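Local coordinates for uncharacterized protein (Actinomyces odontolyticus, PDB 4MJG) that is of unknown function but belongs to the DUF4853 family and is probably made as a lipoprotein held at the cell surface, at residues E14-E19 / D113-L118; S31-V36 / I128-R133; G41-V46 / T164-T169; Y51-G56 / G62-G67; R79-V84 / V95-Q100. One frame throughout, in Å; residues are numbered along the deposited sequence.

Contact 1: E14-E19 / D113-L118; sequences ERVSIE and DNYGGL. With SO4 (sulfate ion), chain C.
Arg-15 lays its aliphatic chain over the ring of Tyr-115, and here the packing is close: CG of Arg-15 stands 3.6 Å from the centroid of the Tyr-115 ring, 14° off its normal, a CH-pi contact over the middle of the face. The two side chains run antiparallel, the arginine heading for the turn and the tyrosine for Val-16. With its CG beside the backbone N (chi1 -67°) and the rest extended, Arg-15 carries its guanidinium past the ring toward the sulfate, where NH1 donates to sulfate O1 at 3.2 Å. The guanidinium is further fixed by the carbonyls of Val-10, from NE, and Cys-136, from NH1. At the far end of the ring, the backbone N of Val-16 gives a nearly straight bond (164°) to Tyr-115 OH, 3.0 Å long. On this flank the valine side chain touches little but the hydroxyl, CG1 lying 3.5 Å from Tyr-115 OH, and both residues stay partly exposed. Asp-113 OD1 braces the turn, taking Tyr-115 N and Gly-117 N from opposite faces of its carboxylate plane. The tyrosine is thus presented by a type I beta turn with an Asx turn, closing the beta hairpin of strands 107-113 and 118-123.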
# COMPACT_ATOMS: atom_id res chain seq x y z
N GLU A 14 6.72 21.28 -3.30
CA GLU A 14 6.76 21.35 -1.84
C GLU A 14 6.67 19.98 -1.16
O GLU A 14 6.73 19.89 0.06
CB GLU A 14 5.64 22.26 -1.34
CG GLU A 14 5.73 23.69 -1.86
CD GLU A 14 4.49 24.51 -1.57
OE1 GLU A 14 3.65 24.07 -0.75
OE2 GLU A 14 4.34 25.60 -2.16
N ARG A 15 6.51 18.92 -1.95
CA ARG A 15 6.47 17.56 -1.41
C ARG A 15 7.87 17.09 -1.03
O ARG A 15 8.86 17.54 -1.60
CB ARG A 15 5.87 16.60 -2.43
CG ARG A 15 4.40 16.84 -2.72
CD ARG A 15 3.91 15.99 -3.89
NE ARG A 15 2.67 16.51 -4.46
CZ ARG A 15 2.13 16.09 -5.61
NH1 ARG A 15 2.70 15.14 -6.33
NH2 ARG A 15 1.00 16.64 -6.04
N VAL A 16 7.96 16.18 -0.06
CA VAL A 16 9.25 15.59 0.30
C VAL A 16 9.80 14.78 -0.87
O VAL A 16 9.05 14.38 -1.76
CB VAL A 16 9.16 14.67 1.55
CG1 VAL A 16 8.71 15.46 2.77
CG2 VAL A 16 8.25 13.47 1.31
N SER A 17 11.10 14.53 -0.85
CA SER A 17 11.75 13.79 -1.93
C SER A 17 11.35 12.32 -1.89
O SER A 17 11.00 11.79 -0.84
CB SER A 17 13.27 13.92 -1.86
OG SER A 17 13.79 13.09 -0.83
N ILE A 18 11.43 11.67 -3.05
CA ILE A 18 11.18 10.24 -3.16
C ILE A 18 11.92 9.43 -2.10
O ILE A 18 11.36 8.51 -1.51
CB ILE A 18 11.53 9.72 -4.59
CG1 ILE A 18 11.21 8.22 -4.73
CG2 ILE A 18 12.98 9.99 -4.94
CD1 ILE A 18 9.75 7.88 -4.60
N GLU A 19 13.18 9.79 -1.85
CA GLU A 19 14.01 9.08 -0.89
C GLU A 19 13.53 9.28 0.55
O GLU A 19 13.56 8.35 1.35
CB GLU A 19 15.47 9.52 -1.02
CG GLU A 19 16.11 9.16 -2.36
CD GLU A 19 16.88 10.32 -2.97
OE1 GLU A 19 16.25 11.35 -3.30
OE2 GLU A 19 18.12 10.18 -3.12
N ASP A 113 -4.07 10.64 0.67
CA ASP A 113 -3.18 11.47 1.49
C ASP A 113 -3.14 12.91 0.97
O ASP A 113 -3.63 13.20 -0.13
CB ASP A 113 -1.77 10.88 1.59
CG ASP A 113 -1.06 10.77 0.24
OD1 ASP A 113 -1.14 11.72 -0.56
OD2 ASP A 113 -0.40 9.73 -0.01
N ASN A 114 -2.54 13.79 1.75
CA ASN A 114 -2.50 15.23 1.43
C ASN A 114 -1.66 15.57 0.19
O ASN A 114 -1.70 16.71 -0.29
CB ASN A 114 -2.05 16.07 2.64
CG ASN A 114 -0.98 15.38 3.47
OD1 ASN A 114 -1.04 14.17 3.72
ND2 ASN A 114 0.00 16.15 3.93
N TYR A 115 -0.92 14.59 -0.33
CA TYR A 115 -0.16 14.75 -1.58
C TYR A 115 -0.97 14.34 -2.81
O TYR A 115 -0.54 14.55 -3.94
CB TYR A 115 1.11 13.89 -1.54
CG TYR A 115 2.25 14.43 -0.70
CD1 TYR A 115 2.04 15.40 0.28
CD2 TYR A 115 3.54 13.95 -0.88
CE1 TYR A 115 3.10 15.89 1.04
CE2 TYR A 115 4.60 14.42 -0.12
CZ TYR A 115 4.38 15.39 0.84
OH TYR A 115 5.43 15.86 1.58
N GLY A 116 -2.15 13.77 -2.60
CA GLY A 116 -2.93 13.19 -3.69
C GLY A 116 -2.56 11.74 -3.94
O GLY A 116 -3.08 11.10 -4.86
N GLY A 117 -1.67 11.22 -3.09
CA GLY A 117 -1.29 9.82 -3.11
C GLY A 117 -2.38 8.96 -2.53
O GLY A 117 -3.42 9.46 -2.09
N LEU A 118 -2.13 7.65 -2.50
CA LEU A 118 -3.20 6.67 -2.44
C LEU A 118 -2.83 5.41 -1.66
O LEU A 118 -1.69 4.96 -1.68
CB LEU A 118 -3.56 6.30 -3.88
CG LEU A 118 -4.55 5.16 -4.12
CD1 LEU A 118 -5.94 5.66 -3.80
CD2 LEU A 118 -4.46 4.68 -5.57
S SO4 C . 0.21 12.45 -9.11
O1 SO4 C . 1.04 13.03 -8.02
O2 SO4 C . -0.53 11.26 -8.63
O3 SO4 C . -0.77 13.47 -9.55
O4 SO4 C . 1.09 12.08 -10.24

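Contact 2: S31-V36 / I128-R133; sequences SVAVPV and IAVRSR. With SO4 (sulfate ion), chain D.
Ala-33 and Val-130 bring the backbones nearest, CA to CA 6.1 Å, and from there the turn leading into helix 34-40 draws away from strand 127-133, the CA atoms of Val-36 and Ile-128 being 8.1 Å apart. The join between the segments is wholly apolar. Ala-33 has a single methyl to offer, and it meets the branched end of Val-130: CB of Ala-33 is 3.9 Å from Val-130 CG1 and about as far from CG2, sitting against the fork. One turn on, Val-36 holds CG1 anti to its own N (chi1 177°), which sends that methyl down to Ile-128, where it lies 4.0 Å from the branch methyl CG2, the two side chains meeting at a slant. Phe-121 and Thr-70 of the flanking strands and Leu-80 and Leu-83 of helix 77-86 close around these groups. The far end of the strand is charged. Arg-133, extended from CG to NE, donates from NE to O3 of a sulfate at 3.0 Å, while Arg-131 turns the edge of its guanidinium toward the same oxygen from a longer distance. With a leucine in place of Arg-133, the sulfate would probably lose its hydrogen bond from this strand and be held less firmly. The N-terminal end of helix 34-40 thus packs by aliphatic side chains on one face of the antiparallel sheet, an alpha/beta layer packing.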
# COMPACT_ATOMS: atom_id res chain seq x y z
N SER A 31 1.60 0.17 7.47
CA SER A 31 0.97 -0.22 8.73
C SER A 31 -0.56 -0.40 8.66
O SER A 31 -1.13 -1.18 9.42
CB SER A 31 1.29 0.81 9.83
OG SER A 31 0.42 1.92 9.76
N VAL A 32 -1.22 0.30 7.73
CA VAL A 32 -2.69 0.28 7.67
C VAL A 32 -3.28 -1.06 7.20
O VAL A 32 -4.49 -1.29 7.34
CB VAL A 32 -3.26 1.40 6.77
CG1 VAL A 32 -2.73 2.76 7.21
CG2 VAL A 32 -2.96 1.13 5.30
N ALA A 33 -2.44 -1.93 6.64
CA ALA A 33 -2.87 -3.28 6.29
C ALA A 33 -3.08 -4.13 7.54
O ALA A 33 -3.94 -5.02 7.55
CB ALA A 33 -1.84 -3.94 5.39
N VAL A 34 -2.30 -3.86 8.58
CA VAL A 34 -2.27 -4.72 9.77
C VAL A 34 -3.66 -4.95 10.39
O VAL A 34 -4.03 -6.10 10.62
CB VAL A 34 -1.29 -4.17 10.84
CG1 VAL A 34 -1.41 -4.97 12.13
CG2 VAL A 34 0.13 -4.21 10.31
N PRO A 35 -4.43 -3.88 10.65
CA PRO A 35 -5.77 -4.09 11.19
C PRO A 35 -6.63 -5.05 10.36
O PRO A 35 -7.45 -5.79 10.92
CB PRO A 35 -6.38 -2.69 11.18
CG PRO A 35 -5.22 -1.77 11.28
CD PRO A 35 -4.11 -2.44 10.52
N VAL A 36 -6.45 -5.04 9.04
CA VAL A 36 -7.23 -5.91 8.14
C VAL A 36 -6.93 -7.39 8.42
O VAL A 36 -7.82 -8.23 8.39
CB VAL A 36 -6.97 -5.57 6.66
CG1 VAL A 36 -7.73 -6.53 5.74
CG2 VAL A 36 -7.37 -4.13 6.36
N ILE A 128 -8.70 -9.79 0.48
CA ILE A 128 -8.60 -8.33 0.49
C ILE A 128 -7.16 -7.89 0.26
O ILE A 128 -6.29 -8.14 1.10
CB ILE A 128 -9.08 -7.73 1.82
CG1 ILE A 128 -10.57 -8.00 2.01
CG2 ILE A 128 -8.82 -6.22 1.86
CD1 ILE A 128 -11.01 -7.92 3.46
N ALA A 129 -6.91 -7.24 -0.87
CA ALA A 129 -5.58 -6.80 -1.23
C ALA A 129 -5.36 -5.35 -0.79
O ALA A 129 -6.20 -4.49 -1.04
CB ALA A 129 -5.38 -6.93 -2.73
N VAL A 130 -4.24 -5.09 -0.14
CA VAL A 130 -3.88 -3.74 0.30
C VAL A 130 -2.66 -3.28 -0.48
O VAL A 130 -1.59 -3.88 -0.38
CB VAL A 130 -3.57 -3.69 1.81
CG1 VAL A 130 -3.35 -2.26 2.26
CG2 VAL A 130 -4.72 -4.31 2.59
N ARG A 131 -2.84 -2.23 -1.28
CA ARG A 131 -1.81 -1.74 -2.19
C ARG A 131 -1.64 -0.23 -1.98
O ARG A 131 -2.60 0.49 -1.68
CB ARG A 131 -2.20 -2.08 -3.64
CG ARG A 131 -1.33 -1.44 -4.72
CD ARG A 131 -1.53 -2.11 -6.07
NE ARG A 131 -0.84 -1.42 -7.16
CZ ARG A 131 -1.25 -0.28 -7.72
NH1 ARG A 131 -2.36 0.33 -7.31
NH2 ARG A 131 -0.54 0.26 -8.71
N SER A 132 -0.42 0.26 -2.10
CA SER A 132 -0.15 1.69 -1.97
C SER A 132 0.48 2.21 -3.24
O SER A 132 1.16 1.48 -3.95
CB SER A 132 0.74 1.98 -0.76
OG SER A 132 2.10 1.75 -1.05
N ARG A 133 0.23 3.48 -3.54
CA ARG A 133 0.78 4.13 -4.71
C ARG A 133 0.89 5.62 -4.42
O ARG A 133 -0.09 6.36 -4.48
CB ARG A 133 -0.11 3.87 -5.93
CG ARG A 133 0.36 4.54 -7.21
CD ARG A 133 -0.39 4.03 -8.43
NE ARG A 133 0.08 4.63 -9.67
CZ ARG A 133 -0.37 5.78 -10.19
NH1 ARG A 133 -1.31 6.49 -9.57
NH2 ARG A 133 0.14 6.23 -11.33
S SO4 D . -0.01 2.03 -12.32
O1 SO4 D . -1.36 2.11 -11.71
O2 SO4 D . 0.12 3.05 -13.38
O3 SO4 D . 1.00 2.26 -11.26
O4 SO4 D . 0.18 0.68 -12.90

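Contact 3: G41-V46 / T164-T169; sequences GGELTV and TISDNT
Ser-166 OG is the polar atom on which this contact turns: it lies 3.4 Å from Glu-43 OE2, at the length of a weak hydrogen bond, with Thr-178 OG1 as another weak partner. The hydroxyl has one proton, and it is not settled whether Glu-43 OE2 receives it. Strands 44-55 and 161-166 are not neighbours; strand 176-181 runs between them in the sheet, so the glutamate and the serine reach for each other across an intervening strand. Both start from CB atoms directed at the opposite segment. Glu-43 has its CG between the backbone N and the carbonyl carbon (chi1 54°), then runs straight out (chi2 -170°), passing Thr-180 of the middle strand, and only its OE2 comes within touching distance of the serine. Ser-166, with OG beside its own N, offers just the hydroxyl. Thr-164, two residues earlier, carries its OG1 on the same row of hydroxyls, bonded to Thr-178 and more weakly to Thr-180. The glutamate follows the end of helix 34-40, where Gly-41, at positive phi, is the C-prime residue of a Schellman motif. Little area is buried here, and the site lies at the surface, on strand 161-166, an outermost strand of the sheet. One possible weak bond from a hydroxyl to a probably charged carboxylate implies a marginal polar link.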
# COMPACT_ATOMS: atom_id res chain seq x y z
N GLY A 41 -8.31 -12.15 12.17
CA GLY A 41 -7.79 -13.10 13.15
C GLY A 41 -6.72 -13.92 12.47
O GLY A 41 -6.81 -15.15 12.41
N GLY A 42 -5.72 -13.24 11.93
CA GLY A 42 -4.67 -13.93 11.19
C GLY A 42 -3.57 -13.04 10.65
O GLY A 42 -3.07 -12.15 11.34
N GLU A 43 -3.24 -13.26 9.38
CA GLU A 43 -1.96 -12.85 8.83
C GLU A 43 -2.10 -12.32 7.41
O GLU A 43 -3.08 -12.60 6.72
CB GLU A 43 -1.01 -14.05 8.83
CG GLU A 43 -1.55 -15.29 8.13
CD GLU A 43 -0.71 -16.54 8.35
OE1 GLU A 43 0.05 -16.61 9.34
OE2 GLU A 43 -0.82 -17.48 7.53
N LEU A 44 -1.09 -11.56 6.99
CA LEU A 44 -1.01 -11.07 5.61
C LEU A 44 -0.08 -11.95 4.78
O LEU A 44 0.95 -12.41 5.28
CB LEU A 44 -0.48 -9.63 5.59
CG LEU A 44 -1.34 -8.53 6.21
CD1 LEU A 44 -0.56 -7.23 6.25
CD2 LEU A 44 -2.64 -8.35 5.44
N THR A 45 -0.44 -12.17 3.53
CA THR A 45 0.43 -12.81 2.55
C THR A 45 1.03 -11.72 1.67
O THR A 45 0.32 -10.80 1.26
CB THR A 45 -0.37 -13.78 1.66
OG1 THR A 45 -1.06 -14.72 2.49
CG2 THR A 45 0.54 -14.53 0.70
N VAL A 46 2.32 -11.80 1.39
CA VAL A 46 2.97 -10.77 0.56
C VAL A 46 2.82 -11.14 -0.91
O VAL A 46 3.49 -12.05 -1.42
CB VAL A 46 4.46 -10.59 0.93
CG1 VAL A 46 5.08 -9.47 0.11
CG2 VAL A 46 4.60 -10.30 2.42
N THR A 164 7.21 -15.03 8.21
CA THR A 164 7.10 -16.48 8.26
C THR A 164 6.76 -16.97 6.85
O THR A 164 6.56 -16.15 5.95
CB THR A 164 6.02 -16.94 9.26
OG1 THR A 164 4.82 -16.17 9.06
CG2 THR A 164 6.49 -16.74 10.68
N ILE A 165 6.68 -18.28 6.66
CA ILE A 165 6.33 -18.85 5.36
C ILE A 165 5.25 -19.92 5.51
O ILE A 165 5.40 -20.83 6.31
CB ILE A 165 7.56 -19.41 4.61
CG1 ILE A 165 8.45 -20.23 5.53
CG2 ILE A 165 8.39 -18.28 4.03
CD1 ILE A 165 9.72 -20.72 4.86
N SER A 166 4.17 -19.78 4.75
CA SER A 166 3.05 -20.71 4.80
C SER A 166 2.91 -21.41 3.46
O SER A 166 3.37 -20.90 2.44
CB SER A 166 1.75 -19.95 5.10
OG SER A 166 1.83 -19.24 6.33
N ASP A 167 2.28 -22.58 3.47
CA ASP A 167 1.96 -23.30 2.24
C ASP A 167 1.01 -22.47 1.39
O ASP A 167 0.19 -21.72 1.92
CB ASP A 167 1.32 -24.65 2.54
CG ASP A 167 2.32 -25.68 2.99
OD1 ASP A 167 3.31 -25.92 2.26
OD2 ASP A 167 2.12 -26.28 4.07
N ASN A 168 1.12 -22.60 0.07
CA ASN A 168 0.24 -21.89 -0.84
C ASN A 168 -1.17 -22.47 -0.70
O ASN A 168 -1.32 -23.70 -0.64
CB ASN A 168 0.75 -21.99 -2.28
CG ASN A 168 0.14 -20.94 -3.19
OD1 ASN A 168 -1.03 -20.58 -3.06
ND2 ASN A 168 0.95 -20.45 -4.13
N THR A 169 -2.18 -21.60 -0.63
CA THR A 169 -3.57 -22.03 -0.41
C THR A 169 -3.95 -23.18 -1.34
O THR A 169 -4.63 -24.12 -0.92
CB THR A 169 -4.58 -20.85 -0.56
OG1 THR A 169 -3.97 -19.77 -1.28
CG2 THR A 169 -5.02 -20.34 0.82

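Contact 4: Y51-G56 / G62-G67; sequences YVQVCG and GYRVVG. With SO4 (sulfate ion), chain C.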
# COMPACT_ATOMS: atom_id res chain seq x y z
N TYR A 51 8.15 -1.14 -5.72
CA TYR A 51 8.99 -0.70 -6.81
C TYR A 51 8.74 0.78 -7.07
O TYR A 51 7.73 1.34 -6.65
CB TYR A 51 8.74 -1.53 -8.07
CG TYR A 51 7.31 -1.49 -8.58
CD1 TYR A 51 6.34 -2.35 -8.07
CD2 TYR A 51 6.92 -0.58 -9.57
CE1 TYR A 51 5.04 -2.31 -8.53
CE2 TYR A 51 5.62 -0.53 -10.03
CZ TYR A 51 4.68 -1.40 -9.50
OH TYR A 51 3.38 -1.36 -9.96
N VAL A 52 9.68 1.40 -7.76
CA VAL A 52 9.60 2.81 -8.11
C VAL A 52 9.37 2.92 -9.60
O VAL A 52 9.84 2.07 -10.37
CB VAL A 52 10.89 3.54 -7.71
CG1 VAL A 52 10.85 5.01 -8.12
CG2 VAL A 52 11.13 3.42 -6.21
N GLN A 53 8.63 3.94 -10.03
CA GLN A 53 8.48 4.21 -11.46
C GLN A 53 8.45 5.71 -11.74
O GLN A 53 8.13 6.51 -10.86
CB GLN A 53 7.24 3.52 -12.03
CG GLN A 53 5.93 3.98 -11.43
CD GLN A 53 4.73 3.31 -12.09
OE1 GLN A 53 4.72 2.10 -12.31
NE2 GLN A 53 3.70 4.09 -12.38
N VAL A 54 8.79 6.06 -12.97
CA VAL A 54 8.85 7.46 -13.40
C VAL A 54 7.43 8.03 -13.41
O VAL A 54 6.46 7.29 -13.56
CB VAL A 54 9.46 7.57 -14.82
CG1 VAL A 54 9.54 9.02 -15.27
CG2 VAL A 54 10.85 6.94 -14.84
N CYS A 55 7.32 9.34 -13.22
CA CYS A 55 6.04 10.03 -13.32
C CYS A 55 6.25 11.50 -13.64
O CYS A 55 7.38 11.99 -13.69
CB CYS A 55 5.23 9.91 -12.02
SG CYS A 55 6.12 10.43 -10.54
N GLY A 56 5.14 12.20 -13.86
CA GLY A 56 5.17 13.63 -14.13
C GLY A 56 5.64 13.93 -15.53
O GLY A 56 6.09 13.04 -16.26
N GLY A 62 9.35 13.34 -11.94
CA GLY A 62 9.88 12.79 -10.71
C GLY A 62 9.70 11.29 -10.61
O GLY A 62 9.82 10.58 -11.61
N TYR A 63 9.44 10.82 -9.40
CA TYR A 63 9.33 9.40 -9.14
C TYR A 63 8.15 9.10 -8.22
O TYR A 63 7.81 9.90 -7.34
CB TYR A 63 10.61 8.87 -8.50
CG TYR A 63 11.77 8.77 -9.45
CD1 TYR A 63 11.80 7.80 -10.44
CD2 TYR A 63 12.86 9.62 -9.34
CE1 TYR A 63 12.87 7.69 -11.31
CE2 TYR A 63 13.94 9.52 -10.20
CZ TYR A 63 13.94 8.55 -11.19
OH TYR A 63 15.01 8.43 -12.04
N ARG A 64 7.57 7.93 -8.42
CA ARG A 64 6.42 7.46 -7.69
C ARG A 64 6.79 6.14 -7.04
O ARG A 64 7.57 5.37 -7.61
CB ARG A 64 5.28 7.23 -8.68
CG ARG A 64 3.95 6.91 -8.05
CD ARG A 64 2.94 6.47 -9.10
NE ARG A 64 2.81 7.42 -10.21
CZ ARG A 64 2.20 8.60 -10.13
NH1 ARG A 64 1.66 9.03 -9.00
NH2 ARG A 64 2.15 9.38 -11.21
N VAL A 65 6.25 5.85 -5.87
CA VAL A 65 6.53 4.58 -5.20
C VAL A 65 5.26 3.76 -4.97
O VAL A 65 4.34 4.18 -4.25
CB VAL A 65 7.35 4.76 -3.90
CG1 VAL A 65 6.65 5.66 -2.89
CG2 VAL A 65 7.68 3.41 -3.28
N VAL A 66 5.21 2.60 -5.62
CA VAL A 66 4.21 1.58 -5.36
C VAL A 66 4.75 0.72 -4.24
O VAL A 66 5.86 0.19 -4.34
CB VAL A 66 3.96 0.70 -6.61
CG1 VAL A 66 3.02 -0.45 -6.28
CG2 VAL A 66 3.42 1.54 -7.76
N GLY A 67 3.98 0.57 -3.17
CA GLY A 67 4.45 -0.18 -1.99
C GLY A 67 4.22 -1.67 -2.10
O GLY A 67 3.88 -2.19 -3.17
S SO4 C . 0.21 12.45 -9.11
O1 SO4 C . 1.04 13.03 -8.02
O2 SO4 C . -0.53 11.26 -8.63
O3 SO4 C . -0.77 13.47 -9.55
O4 SO4 C . 1.09 12.08 -10.24
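Gln-53 and Arg-64 pair through both backbone bonds, Arg-64 N to Gln-53 O at 2.9 Å and Gln-53 N to Arg-64 O at 3.0 Å. Tyr-51 with Val-66 and Cys-55 with Gly-62 form the other hydrogen-bonded pairs. Beyond the backbone, Arg-64 grips a sulfate with the edge of its guanidinium: NH1 reaches sulfate O2 at 3.1 Å and NH2 reaches sulfate O4, also at 3.1 Å. NH1 also bonds the carbonyl of Ser-134. A bend in its chain (chi3 -53°) folds the head back beside Cys-55, whose SG lies over one guanidinium face and is joined to Cys-136 in a disulfide; Cys-136 N and Arg-15 also bind this anion. The two strands make an antiparallel beta hairpin, strands 44-55 and 62-73, their local axes 141° apart. Gln-53 runs alongside Arg-64 on the same face, its amide turned 80° from the guanidinium. Further along that face, Tyr-51, with CG between its backbone N and carbonyl carbon, swings its ring over Val-66, whose CB is 3.8 Å from the ring centroid. On the face of Val-52, its CG1 lies 3.8 Å from CD1 of Tyr-63, and the tyrosine hydroxyl goes on to the backbone of Pro-142 and Asp-145.

Contact 5: R79-V84 / V95-Q100; sequences RLEKLV and VQVDKQ
Glu-81 leaves helix 77-86 beside Val-97, the last residue of strand 92-97, and reaches toward the strand by its full length. Its CB does not yet touch the strand. The next carbon, CG, lies anti to the backbone N (chi1 -176°), which starts the chain out from the helix flank, and it comes to 4.3 Å from Val-97 CG2. With chi2 near 173° the chain stays extended, and CD arrives between the two methyls of Val-97, 4.0 Å from CG2 and a little farther from CG1. The two carboxylate oxygens then part company: OE1 sits 3.9 Å from Val-97 CG1 and OE2 lies 3.7 Å from Val-97 CG2, one oxygen to each branch, with the glutamate nearly perpendicular to the valine. These are van der Waals touches, since an aliphatic methyl offers the carboxylate no polar donor.

One turn further along the helix, Val-84 points at the strand and meets Val-95 CG1 with its own CG1 at 4.4 Å, a loose apolar touch that is completed by Leu-111 of strand 107-113, which both valines contact. An alanine substituted for Glu-81 is likely to uncover the methyls of Val-97 and open a gap between the helix flank and the sheet edge. Both Glu-81 and Val-97 are only partly buried, so the arrangement implies a loose van der Waals fit of the helix on the outermost strand, apolar at Val-84 and Val-95, while at Glu-81 the carboxylate itself covers valine methyls, a surface that cannot satisfy its charge.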
# COMPACT_ATOMS: atom_id res chain seq x y z
N ARG A 79 -18.37 -4.63 6.13
CA ARG A 79 -17.52 -4.73 7.32
C ARG A 79 -16.14 -4.11 7.09
O ARG A 79 -15.50 -3.63 8.04
CB ARG A 79 -17.37 -6.20 7.75
N LEU A 80 -15.67 -4.16 5.85
CA LEU A 80 -14.38 -3.56 5.47
C LEU A 80 -14.46 -2.04 5.49
O LEU A 80 -13.55 -1.38 6.00
CB LEU A 80 -13.96 -4.03 4.07
CG LEU A 80 -12.63 -3.51 3.53
CD1 LEU A 80 -11.46 -4.04 4.35
CD2 LEU A 80 -12.46 -3.89 2.07
N GLU A 81 -15.54 -1.50 4.92
CA GLU A 81 -15.77 -0.05 4.91
C GLU A 81 -15.87 0.48 6.33
O GLU A 81 -15.31 1.54 6.64
CB GLU A 81 -17.04 0.28 4.12
CG GLU A 81 -17.31 1.78 3.97
CD GLU A 81 -18.47 2.08 3.04
OE1 GLU A 81 -18.99 1.15 2.37
OE2 GLU A 81 -18.87 3.26 2.96
N LYS A 82 -16.58 -0.25 7.18
CA LYS A 82 -16.64 0.05 8.61
C LYS A 82 -15.22 0.12 9.19
O LYS A 82 -14.86 1.10 9.85
CB LYS A 82 -17.47 -1.02 9.33
CG LYS A 82 -17.59 -0.84 10.84
CD LYS A 82 -18.18 -2.08 11.49
CE LYS A 82 -18.28 -1.94 13.00
NZ LYS A 82 -19.26 -0.89 13.40
N LEU A 83 -14.43 -0.92 8.94
CA LEU A 83 -13.08 -1.02 9.47
C LEU A 83 -12.20 0.11 8.98
O LEU A 83 -11.57 0.81 9.77
CB LEU A 83 -12.44 -2.36 9.10
CG LEU A 83 -10.99 -2.60 9.53
CD1 LEU A 83 -10.85 -2.51 11.04
CD2 LEU A 83 -10.49 -3.94 9.02
N VAL A 84 -12.15 0.30 7.66
CA VAL A 84 -11.27 1.30 7.06
C VAL A 84 -11.61 2.70 7.57
O VAL A 84 -10.72 3.49 7.86
CB VAL A 84 -11.33 1.27 5.52
CG1 VAL A 84 -10.60 2.46 4.91
CG2 VAL A 84 -10.73 -0.03 4.99
N VAL A 95 -11.68 9.47 2.45
CA VAL A 95 -11.92 8.05 2.23
C VAL A 95 -12.88 7.90 1.06
O VAL A 95 -14.06 8.27 1.16
CB VAL A 95 -12.55 7.38 3.48
CG1 VAL A 95 -12.77 5.89 3.24
CG2 VAL A 95 -11.69 7.62 4.71
N GLN A 96 -12.39 7.36 -0.05
CA GLN A 96 -13.21 7.17 -1.24
C GLN A 96 -13.63 5.71 -1.38
O GLN A 96 -12.81 4.81 -1.22
CB GLN A 96 -12.45 7.61 -2.48
CG GLN A 96 -12.22 9.11 -2.55
CD GLN A 96 -11.49 9.52 -3.81
OE1 GLN A 96 -10.87 8.69 -4.48
NE2 GLN A 96 -11.55 10.81 -4.13
N VAL A 97 -14.91 5.49 -1.66
CA VAL A 97 -15.48 4.16 -1.78
C VAL A 97 -16.02 3.98 -3.20
O VAL A 97 -16.84 4.78 -3.66
CB VAL A 97 -16.62 3.96 -0.75
CG1 VAL A 97 -17.15 2.54 -0.80
CG2 VAL A 97 -16.14 4.31 0.66
N ASP A 98 -15.55 2.94 -3.89
CA ASP A 98 -16.00 2.67 -5.26
C ASP A 98 -17.51 2.50 -5.30
O ASP A 98 -18.09 1.81 -4.46
CB ASP A 98 -15.34 1.40 -5.83
CG ASP A 98 -13.90 1.61 -6.22
OD1 ASP A 98 -13.39 2.74 -6.09
OD2 ASP A 98 -13.26 0.63 -6.67
N LYS A 99 -18.13 3.13 -6.28
CA LYS A 99 -19.59 3.13 -6.41
C LYS A 99 -20.12 1.78 -6.89
O LYS A 99 -21.27 1.45 -6.63
CB LYS A 99 -20.04 4.28 -7.32
CG LYS A 99 -19.73 5.65 -6.71
CD LYS A 99 -20.26 6.79 -7.56
CE LYS A 99 -19.33 7.11 -8.71
NZ LYS A 99 -19.80 8.29 -9.49
N GLN A 100 -19.27 0.97 -7.53
CA GLN A 100 -19.70 -0.33 -8.06
C GLN A 100 -18.54 -1.32 -8.13
O GLN A 100 -17.38 -0.92 -8.16
CB GLN A 100 -20.30 -0.13 -9.44
CG GLN A 100 -20.95 -1.36 -10.05
CD GLN A 100 -21.74 -1.04 -11.30
OE1 GLN A 100 -21.72 0.09 -11.79
NE2 GLN A 100 -22.44 -2.04 -11.84

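How the contacts relate
All five contacts bear on one antiparallel sheet. Contacts 1 and 4, centres 11 Å apart, share a sulfate that Arg-15 and Arg-64 both bind, and Ile-18 CG1 packs 3.9 Å from Tyr-63 CB between them. Contact 2 adjoins both: Ser-132 O lies 3.1 Å from Gly-67 N, Leu-118 O lies 3.0 Å from Arg-133 N, and Arg-133, whose NH2 lies 3.1 Å from Arg-64 NE, binds a second sulfate. Such sulfates, probably from the crystallisation liquor, may mark an anion-binding surface. Toward the opposite end, contact 2 meets contact 5 through Val-36 and Leu-83 and contact 3 through Ala-33 and Leu-44. Contacts 3 and 4 use strand 44-55, yet their centres are 28 Å apart.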